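Local atomic coordinates of dipeptide transport protein DPPA (Bacillus subtilis, PDB entry 1HI9), a protein that removes N-terminal residues from peptides containing D-amino acids, working as a zinc-dependent aminopeptidase whose ten subunits enclose a chamber that holds the active sites. Residues Y103-M117 with V121-L134. Sequence-based numbering, arbitrary orientation.
Sequences YHARASTPGVMSHSM and VRHFYINDRPVGEL. With ZN (zinc ion), chain F.
H104 and E133 meet on a zinc ion, H104 through NE2 at 1.9 Å and E133 through OE1 at 2.0 Å. The imidazole and carboxylate planes stand 82° apart, with OE2 of E133 at the edge of the H104 ring. Behind the metal, H104 is kept from turning by its ND1, which donates almost straight to A105 O. E133 OE2 has its own grip: M117 N donates to it over 2.8 Å, nearly straight, on the anti side and 29° out of the carboxylate plane, and a zinc-bound water donates to it as well. That water also hydrogen-bonds to NE2 of H115, the active-site nucleophile, whose ring packs a face against H104; D8 joins H104 and E133 on the metal, as expected of a two-zinc M55 peptidase.

Packing stays tight at G132, the N-cap residue of the helix, whose CA lies 3.5 Å from R106 CB. Beyond it, S116 OG accepts a hydrogen bond from A107 N and a water links it to V131 O, while M117 CG touches the edge of the F124 ring at CE1. A chi1 of -53° puts S108 OG beside its backbone N, from where it donates to R122 O across 3.0 Å.

Toward solvent, where P130 is exposed and R106 partly so, the contact is looser. The extended R106 chain lays a guanidinium face on P130 CB, 3.9 Å from NH1, and brings its edge to H123.

The loop following strand 97-103 of the mixed sheet thus packs against the hairpin of strands 123-126 and 129-131, at the edge of the antiparallel sheet, with V121 and R122 leading into it, and the start of helix 133-143; helix 254-268 covers M117 and F124, and R122 pairs with E222 on strand 218-223.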
loop_
_atom_site.group_PDB
_atom_site.type_symbol
_atom_site.label_atom_id
_atom_site.label_comp_id
_atom_site.label_asym_id
_atom_site.label_seq_id
_atom_site.Cartn_x
_atom_site.Cartn_y
_atom_site.Cartn_z
ATOM N N TYR A 103 25.061 -3.592 -26.441
ATOM C CA TYR A 103 24.251 -2.653 -27.196
ATOM C C TYR A 103 23.029 -3.306 -27.828
ATOM O O TYR A 103 22.932 -4.531 -27.948
ATOM C CB TYR A 103 25.105 -1.955 -28.251
ATOM C CG TYR A 103 25.776 -0.701 -27.719
ATOM C CD1 TYR A 103 26.480 -0.719 -26.517
ATOM C CD2 TYR A 103 25.684 0.501 -28.403
ATOM C CE1 TYR A 103 27.072 0.440 -26.008
ATOM C CE2 TYR A 103 26.274 1.662 -27.906
ATOM C CZ TYR A 103 26.960 1.627 -26.714
ATOM O OH TYR A 103 27.512 2.785 -26.229
ATOM N N HIS A 104 22.091 -2.458 -28.227
ATOM C CA HIS A 104 20.835 -2.909 -28.822
ATOM C C HIS A 104 20.509 -2.089 -30.052
ATOM O O HIS A 104 21.148 -1.084 -30.314
ATOM C CB HIS A 104 19.706 -2.760 -27.792
ATOM C CG HIS A 104 19.633 -1.389 -27.194
ATOM N ND1 HIS A 104 19.087 -0.312 -27.858
ATOM C CD2 HIS A 104 20.091 -0.908 -26.013
ATOM C CE1 HIS A 104 19.206 0.774 -27.115
ATOM N NE2 HIS A 104 19.813 0.437 -25.990
ATOM N N ALA A 105 19.493 -2.530 -30.786
ATOM C CA ALA A 105 19.055 -1.859 -31.993
ATOM C C ALA A 105 18.404 -0.521 -31.671
ATOM O O ALA A 105 17.845 -0.328 -30.574
ATOM C CB ALA A 105 18.083 -2.740 -32.735
ATOM N N ARG A 106 18.477 0.402 -32.630
ATOM C CA ARG A 106 17.884 1.733 -32.465
ATOM C C ARG A 106 16.362 1.620 -32.532
ATOM O O ARG A 106 15.823 0.621 -33.010
ATOM C CB ARG A 106 18.411 2.697 -33.545
ATOM C CG ARG A 106 18.127 2.302 -35.014
ATOM C CD ARG A 106 18.822 3.266 -35.980
ATOM N NE ARG A 106 18.760 2.862 -37.389
ATOM C CZ ARG A 106 17.772 3.165 -38.226
ATOM N NH1 ARG A 106 16.733 3.886 -37.818
ATOM N NH2 ARG A 106 17.833 2.743 -39.479
ATOM N N ALA A 107 15.676 2.641 -32.043
ATOM C CA ALA A 107 14.215 2.667 -32.020
ATOM C C ALA A 107 13.565 2.457 -33.383
ATOM O O ALA A 107 14.153 2.770 -34.416
ATOM C CB ALA A 107 13.742 3.992 -31.435
ATOM N N SER A 108 12.358 1.905 -33.366
ATOM C CA SER A 108 11.586 1.687 -34.577
ATOM C C SER A 108 12.112 0.609 -35.525
ATOM O O SER A 108 11.646 0.509 -36.653
ATOM C CB SER A 108 11.458 3.019 -35.329
ATOM O OG SER A 108 10.944 4.031 -34.478
ATOM N N THR A 109 13.075 -0.196 -35.088
ATOM C CA THR A 109 13.598 -1.253 -35.951
ATOM C C THR A 109 13.588 -2.607 -35.219
ATOM O O THR A 109 13.432 -2.662 -33.993
ATOM C CB THR A 109 15.041 -0.945 -36.411
ATOM O OG1 THR A 109 15.936 -1.051 -35.298
ATOM C CG2 THR A 109 15.133 0.469 -36.984
ATOM N N PRO A 110 13.735 -3.718 -35.967
ATOM C CA PRO A 110 13.748 -5.060 -35.373
ATOM C C PRO A 110 14.901 -5.156 -34.378
ATOM O O PRO A 110 15.932 -4.524 -34.572
ATOM C CB PRO A 110 13.970 -5.964 -36.582
ATOM C CG PRO A 110 13.336 -5.194 -37.702
ATOM C CD PRO A 110 13.821 -3.801 -37.437
ATOM N N GLY A 111 14.730 -5.953 -33.329
ATOM C CA GLY A 111 15.774 -6.085 -32.328
ATOM C C GLY A 111 15.187 -6.108 -30.927
ATOM O O GLY A 111 14.256 -5.358 -30.607
ATOM N N VAL A 112 15.723 -6.988 -30.091
ATOM C CA VAL A 112 15.256 -7.107 -28.720
ATOM C C VAL A 112 15.425 -5.780 -27.969
ATOM O O VAL A 112 16.466 -5.130 -28.064
ATOM C CB VAL A 112 16.016 -8.229 -27.980
ATOM C CG1 VAL A 112 17.498 -7.911 -27.943
ATOM C CG2 VAL A 112 15.449 -8.405 -26.580
ATOM N N MET A 113 14.383 -5.382 -27.240
ATOM C CA MET A 113 14.375 -4.148 -26.458
ATOM C C MET A 113 14.875 -2.928 -27.219
ATOM O O MET A 113 15.567 -2.083 -26.665
ATOM C CB MET A 113 15.193 -4.341 -25.181
ATOM C CG MET A 113 14.640 -5.453 -24.298
ATOM S SD MET A 113 15.579 -5.697 -22.746
ATOM C CE MET A 113 14.774 -4.525 -21.794
ATOM N N SER A 114 14.509 -2.841 -28.493
ATOM C CA SER A 114 14.924 -1.722 -29.332
ATOM C C SER A 114 14.386 -0.374 -28.826
ATOM O O SER A 114 13.219 -0.254 -28.445
ATOM C CB SER A 114 14.445 -1.941 -30.768
ATOM O OG SER A 114 13.033 -1.978 -30.819
ATOM N N HIS A 115 15.256 0.630 -28.827
ATOM C CA HIS A 115 14.895 1.986 -28.413
ATOM C C HIS A 115 16.126 2.861 -28.553
ATOM O O HIS A 115 17.194 2.360 -28.884
ATOM C CB HIS A 115 14.409 2.017 -26.962
ATOM C CG HIS A 115 15.482 1.706 -25.968
ATOM N ND1 HIS A 115 15.944 0.425 -25.749
ATOM C CD2 HIS A 115 16.219 2.511 -25.170
ATOM C CE1 HIS A 115 16.915 0.456 -24.857
ATOM N NE2 HIS A 115 17.102 1.710 -24.487
ATOM N N SER A 116 15.958 4.161 -28.321
ATOM C CA SER A 116 17.047 5.131 -28.401
ATOM C C SER A 116 16.960 6.131 -27.246
ATOM O O SER A 116 16.188 7.084 -27.309
ATOM C CB SER A 116 16.989 5.894 -29.729
ATOM O OG SER A 116 17.163 5.028 -30.826
ATOM N N MET A 117 17.763 5.901 -26.208
ATOM C CA MET A 117 17.815 6.737 -25.003
ATOM C C MET A 117 16.533 6.683 -24.167
ATOM O O MET A 117 16.562 6.236 -23.027
ATOM C CB MET A 117 18.150 8.184 -25.358
ATOM C CG MET A 117 19.564 8.379 -25.905
ATOM S SD MET A 117 20.889 7.720 -24.826
ATOM C CE MET A 117 20.900 8.923 -23.480
ATOM N N VAL A 121 11.568 8.436 -28.172
ATOM C CA VAL A 121 12.126 8.779 -29.471
ATOM C C VAL A 121 11.928 7.684 -30.503
ATOM O O VAL A 121 12.021 6.485 -30.199
ATOM C CB VAL A 121 13.638 9.108 -29.415
ATOM C CG1 VAL A 121 13.941 10.025 -28.245
ATOM C CG2 VAL A 121 14.446 7.839 -29.346
ATOM N N ARG A 122 11.635 8.096 -31.729
ATOM C CA ARG A 122 11.458 7.140 -32.811
ATOM C C ARG A 122 12.715 7.078 -33.649
ATOM O O ARG A 122 13.111 6.001 -34.078
ATOM C CB ARG A 122 10.266 7.521 -33.682
ATOM C CG ARG A 122 8.968 6.901 -33.216
ATOM C CD ARG A 122 7.854 7.316 -34.121
ATOM N NE ARG A 122 8.086 6.957 -35.526
ATOM C CZ ARG A 122 7.895 5.745 -36.035
ATOM N NH1 ARG A 122 7.473 4.755 -35.261
ATOM N NH2 ARG A 122 8.099 5.528 -37.323
ATOM N N HIS A 123 13.337 8.234 -33.875
ATOM C CA HIS A 123 14.569 8.305 -34.656
ATOM C C HIS A 123 15.458 9.476 -34.246
ATOM O O HIS A 123 14.980 10.528 -33.822
ATOM C CB HIS A 123 14.275 8.469 -36.160
ATOM C CG HIS A 123 13.620 7.284 -36.797
ATOM N ND1 HIS A 123 12.315 7.301 -37.235
ATOM C CD2 HIS A 123 14.088 6.040 -37.056
ATOM C CE1 HIS A 123 12.001 6.117 -37.733
ATOM N NE2 HIS A 123 13.062 5.333 -37.637
ATOM N N PHE A 124 16.760 9.268 -34.384
ATOM C CA PHE A 124 17.767 10.284 -34.130
ATOM C C PHE A 124 18.368 10.539 -35.513
ATOM O O PHE A 124 18.518 9.606 -36.309
ATOM C CB PHE A 124 18.870 9.752 -33.213
ATOM C CG PHE A 124 18.577 9.890 -31.744
ATOM C CD1 PHE A 124 19.232 9.076 -30.812
ATOM C CD2 PHE A 124 17.679 10.843 -31.284
ATOM C CE1 PHE A 124 18.987 9.208 -29.448
ATOM C CE2 PHE A 124 17.430 10.983 -29.928
ATOM C CZ PHE A 124 18.086 10.166 -29.005
ATOM N N TYR A 125 18.713 11.787 -35.809
ATOM C CA TYR A 125 19.313 12.119 -37.095
ATOM C C TYR A 125 20.490 13.076 -36.931
ATOM O O TYR A 125 20.422 14.080 -36.210
ATOM C CB TYR A 125 18.297 12.788 -38.039
ATOM C CG TYR A 125 17.150 11.929 -38.524
ATOM C CD1 TYR A 125 15.894 12.003 -37.922
ATOM C CD2 TYR A 125 17.322 11.048 -39.593
ATOM C CE1 TYR A 125 14.835 11.222 -38.372
ATOM C CE2 TYR A 125 16.273 10.260 -40.051
ATOM C CZ TYR A 125 15.028 10.355 -39.433
ATOM O OH TYR A 125 13.962 9.599 -39.872
ATOM N N ILE A 126 21.574 12.747 -37.612
ATOM C CA ILE A 126 22.754 13.587 -37.623
ATOM C C ILE A 126 22.937 13.899 -39.102
ATOM O O ILE A 126 23.461 13.077 -39.854
ATOM C CB ILE A 126 23.990 12.856 -37.073
ATOM C CG1 ILE A 126 23.832 12.634 -35.574
ATOM C CG2 ILE A 126 25.243 13.700 -37.314
ATOM C CD1 ILE A 126 23.718 13.938 -34.777
ATOM N N ASN A 127 22.467 15.080 -39.507
ATOM C CA ASN A 127 22.526 15.509 -40.904
ATOM C C ASN A 127 21.767 14.509 -41.794
ATOM O O ASN A 127 22.308 13.962 -42.758
ATOM C CB ASN A 127 23.985 15.637 -41.366
ATOM C CG ASN A 127 24.558 17.023 -41.124
ATOM O OD1 ASN A 127 24.326 17.634 -40.080
ATOM N ND2 ASN A 127 25.327 17.518 -42.085
ATOM N N ASP A 128 20.516 14.255 -41.442
ATOM C CA ASP A 128 19.669 13.346 -42.210
ATOM C C ASP A 128 20.028 11.863 -42.173
ATOM O O ASP A 128 19.353 11.048 -42.800
ATOM C CB ASP A 128 19.591 13.808 -43.670
ATOM C CG ASP A 128 18.934 15.177 -43.812
ATOM O OD1 ASP A 128 17.866 15.387 -43.184
ATOM O OD2 ASP A 128 19.477 16.031 -44.549
ATOM N N ARG A 129 21.082 11.496 -41.455
ATOM C CA ARG A 129 21.414 10.088 -41.387
ATOM C C ARG A 129 20.835 9.418 -40.142
ATOM O O ARG A 129 21.129 9.819 -39.015
ATOM C CB ARG A 129 22.920 9.861 -41.411
ATOM C CG ARG A 129 23.236 8.379 -41.288
ATOM C CD ARG A 129 24.612 8.019 -41.763
ATOM N NE ARG A 129 24.729 6.570 -41.894
ATOM C CZ ARG A 129 25.780 5.947 -42.418
ATOM N NH1 ARG A 129 26.816 6.653 -42.864
ATOM N NH2 ARG A 129 25.786 4.623 -42.501
ATOM N N PRO A 130 20.011 8.372 -40.335
ATOM C CA PRO A 130 19.376 7.625 -39.247
ATOM C C PRO A 130 20.384 6.975 -38.307
ATOM O O PRO A 130 21.243 6.217 -38.750
ATOM C CB PRO A 130 18.544 6.573 -39.984
ATOM C CG PRO A 130 18.234 7.224 -41.280
ATOM C CD PRO A 130 19.540 7.885 -41.643
ATOM N N VAL A 131 20.295 7.284 -37.017
ATOM C CA VAL A 131 21.177 6.667 -36.024
ATOM C C VAL A 131 20.479 6.493 -34.673
ATOM O O VAL A 131 19.471 7.140 -34.374
ATOM C CB VAL A 131 22.461 7.492 -35.783
ATOM C CG1 VAL A 131 23.266 7.588 -37.065
ATOM C CG2 VAL A 131 22.105 8.888 -35.257
ATOM N N GLY A 132 21.024 5.595 -33.865
ATOM C CA GLY A 132 20.489 5.365 -32.540
ATOM C C GLY A 132 21.613 5.665 -31.577
ATOM O O GLY A 132 22.527 6.429 -31.906
ATOM N N GLU A 133 21.556 5.070 -30.392
ATOM C CA GLU A 133 22.605 5.267 -29.394
ATOM C C GLU A 133 23.955 4.893 -29.998
ATOM O O GLU A 133 24.950 5.599 -29.833
ATOM C CB GLU A 133 22.336 4.387 -28.168
ATOM C CG GLU A 133 21.189 4.865 -27.301
ATOM C CD GLU A 133 20.719 3.818 -26.313
ATOM O OE1 GLU A 133 21.573 3.128 -25.717
ATOM O OE2 GLU A 133 19.493 3.687 -26.123
ATOM N N LEU A 134 23.970 3.770 -30.706
ATOM C CA LEU A 134 25.181 3.270 -31.333
ATOM C C LEU A 134 25.806 4.321 -32.243
ATOM O O LEU A 134 26.995 4.624 -32.128
ATOM C CB LEU A 134 24.850 2.012 -32.123
ATOM C CG LEU A 134 26.021 1.123 -32.497
ATOM C CD1 LEU A 134 25.500 -0.282 -32.790
ATOM C CD2 LEU A 134 26.749 1.710 -33.687
HETATM ZN ZN ZN F . 20.663 1.645 -24.782
HETATM O O HOH W 1 19.604 2.698 -23.305
HETATM O O HOH W 2 16.841 6.353 -33.210
HETATM O O HOH W 3 13.048 4.876 -28.367
#